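Local atomic coordinates of proline dehydrogenase (Bradyrhizobium japonicum USDA 110, PDB entry 3HAZ), a protein that probably oxidizes proline to glutamate in two steps, using an FAD-dependent proline dehydrogenase and an NAD-dependent aldehyde dehydrogenase joined in one chain. Residues 258-263 and 294-299. Numbering follows the deposited sequence.
Sequences ELVPQL and IAATLA
The hydroxyl of Thr297 meets two hydrocarbon side chains of the facing helix while its polar need is met at home: OG1 is hydrogen-bonded to the backbone O of Val293, one turn earlier. This internal bond illustrates how a threonine can be accommodated in a largely apolar helix interface. With OG1 beside its own backbone N (chi1 -56°), the hydroxyl lies back against its helix, and CD2 of Leu263 comes within 3.5 Å of OG1, while Val260 CG1 stands 3.8 Å from the same oxygen, both in van der Waals contact. The Leu263 side chain lies roughly perpendicular to that of Thr297, and its CD2 methyl reaches CB and CG2 of the threonine as well as the oxygen, the CD2 to CG2 separation being 4.0 Å. The side chains of Val260 and Thr297 instead run alongside each other, pointing opposite ways. Of the two valine methyls, CG1, anti to the backbone N (chi1 172°), faces the hydroxyl, and CG2 packs 4.0 Å from the CB of Ala296. Val260 and Leu263, three residues apart on one face of their helix, thus pack against the adjacent Ala296 and Thr297. Val260 and Thr297 are the closest pair along the backbones, with CA atoms 5.7 Å apart, and the local axes approach to 9.1 Å at a crossing angle of -49°. The contact joins two successive outer helices of the proline dehydrogenase barrel, 252-272 and 287-298, with parallel strand 276-279 between them in the chain. Leu263 also packs on Leu240 and Leu243 of helix 240-243, whereas Ile294 turns to strand 309-314 and Ala295 meets helix 320-333.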
loop_
_atom_site.group_PDB
_atom_site.type_symbol
_atom_site.label_atom_id
_atom_site.label_comp_id
_atom_site.label_asym_id
_atom_site.label_seq_id
_atom_site.Cartn_x
_atom_site.Cartn_y
_atom_site.Cartn_z
ATOM N N GLU A 258 1.536 18.828 61.295
ATOM C CA GLU A 258 0.382 18.045 61.743
ATOM C C GLU A 258 0.572 16.534 61.618
ATOM O O GLU A 258 0.190 15.779 62.512
ATOM C CB GLU A 258 -0.883 18.471 60.985
ATOM C CG GLU A 258 -1.288 19.917 61.252
ATOM C CD GLU A 258 -2.479 20.369 60.420
ATOM O OE1 GLU A 258 -2.562 19.996 59.229
ATOM O OE2 GLU A 258 -3.328 21.113 60.955
ATOM N N LEU A 259 1.155 16.095 60.509
ATOM C CA LEU A 259 1.240 14.667 60.208
ATOM C C LEU A 259 2.321 13.936 61.025
ATOM O O LEU A 259 2.089 12.847 61.550
ATOM C CB LEU A 259 1.448 14.460 58.704
ATOM C CG LEU A 259 1.689 13.029 58.212
ATOM C CD1 LEU A 259 0.713 12.056 58.850
ATOM C CD2 LEU A 259 1.615 12.966 56.687
ATOM N N VAL A 260 3.493 14.545 61.139
ATOM C CA VAL A 260 4.608 13.923 61.851
ATOM C C VAL A 260 4.271 13.435 63.270
ATOM O O VAL A 260 4.586 12.297 63.619
ATOM C CB VAL A 260 5.855 14.841 61.868
ATOM C CG1 VAL A 260 6.936 14.264 62.775
ATOM C CG2 VAL A 260 6.380 15.037 60.450
ATOM N N PRO A 261 3.637 14.284 64.095
ATOM C CA PRO A 261 3.340 13.789 65.444
ATOM C C PRO A 261 2.396 12.596 65.399
ATOM O O PRO A 261 2.486 11.709 66.246
ATOM C CB PRO A 261 2.653 14.984 66.126
ATOM C CG PRO A 261 3.048 16.183 65.306
ATOM C CD PRO A 261 3.212 15.683 63.906
ATOM N N GLN A 262 1.498 12.581 64.421
ATOM C CA GLN A 262 0.574 11.467 64.264
ATOM C C GLN A 262 1.317 10.178 63.916
ATOM O O GLN A 262 1.106 9.144 64.550
ATOM C CB GLN A 262 -0.469 11.786 63.187
ATOM C CG GLN A 262 -1.110 13.156 63.330
ATOM C CD GLN A 262 -2.207 13.203 64.372
ATOM O OE1 GLN A 262 -2.265 12.372 65.284
ATOM N NE2 GLN A 262 -3.089 14.190 64.245
ATOM N N LEU A 263 2.180 10.243 62.904
ATOM C CA LEU A 263 2.954 9.081 62.472
ATOM C C LEU A 263 3.896 8.629 63.577
ATOM O O LEU A 263 4.159 7.440 63.731
ATOM C CB LEU A 263 3.773 9.396 61.213
ATOM C CG LEU A 263 4.430 8.179 60.545
ATOM C CD1 LEU A 263 3.373 7.225 59.988
ATOM C CD2 LEU A 263 5.415 8.580 59.450
ATOM N N ILE A 294 8.776 11.117 56.712
ATOM C CA ILE A 294 9.415 9.918 57.254
ATOM C C ILE A 294 10.720 10.242 57.984
ATOM O O ILE A 294 11.005 9.670 59.040
ATOM C CB ILE A 294 9.672 8.870 56.143
ATOM C CG1 ILE A 294 8.352 8.229 55.716
ATOM C CG2 ILE A 294 10.635 7.803 56.608
ATOM C CD1 ILE A 294 8.477 7.303 54.516
ATOM N N ALA A 295 11.502 11.161 57.425
ATOM C CA ALA A 295 12.777 11.541 58.020
ATOM C C ALA A 295 12.580 12.259 59.355
ATOM O O ALA A 295 13.302 12.002 60.317
ATOM C CB ALA A 295 13.580 12.419 57.062
ATOM N N ALA A 296 11.612 13.168 59.406
ATOM C CA ALA A 296 11.359 13.920 60.635
ATOM C C ALA A 296 10.819 12.993 61.722
ATOM O O ALA A 296 11.139 13.138 62.897
ATOM C CB ALA A 296 10.401 15.074 60.377
ATOM N N THR A 297 10.005 12.026 61.319
ATOM C CA THR A 297 9.492 11.052 62.260
ATOM C C THR A 297 10.622 10.188 62.806
ATOM O O THR A 297 10.744 9.998 64.018
ATOM C CB THR A 297 8.447 10.150 61.594
ATOM O OG1 THR A 297 7.407 10.968 61.041
ATOM C CG2 THR A 297 7.856 9.185 62.611
ATOM N N LEU A 298 11.444 9.664 61.902
ATOM C CA LEU A 298 12.504 8.741 62.277
ATOM C C LEU A 298 13.505 9.416 63.203
ATOM O O LEU A 298 14.137 8.763 64.025
ATOM C CB LEU A 298 13.222 8.202 61.032
ATOM C CG LEU A 298 14.403 7.261 61.295
ATOM C CD1 LEU A 298 13.923 5.940 61.893
ATOM C CD2 LEU A 298 15.216 7.012 60.026
ATOM N N ALA A 299 13.644 10.729 63.067
ATOM C CA ALA A 299 14.627 11.465 63.851
ATOM C C ALA A 299 14.287 11.531 65.339
ATOM O O ALA A 299 15.164 11.770 66.163
ATOM C CB ALA A 299 14.803 12.855 63.294
#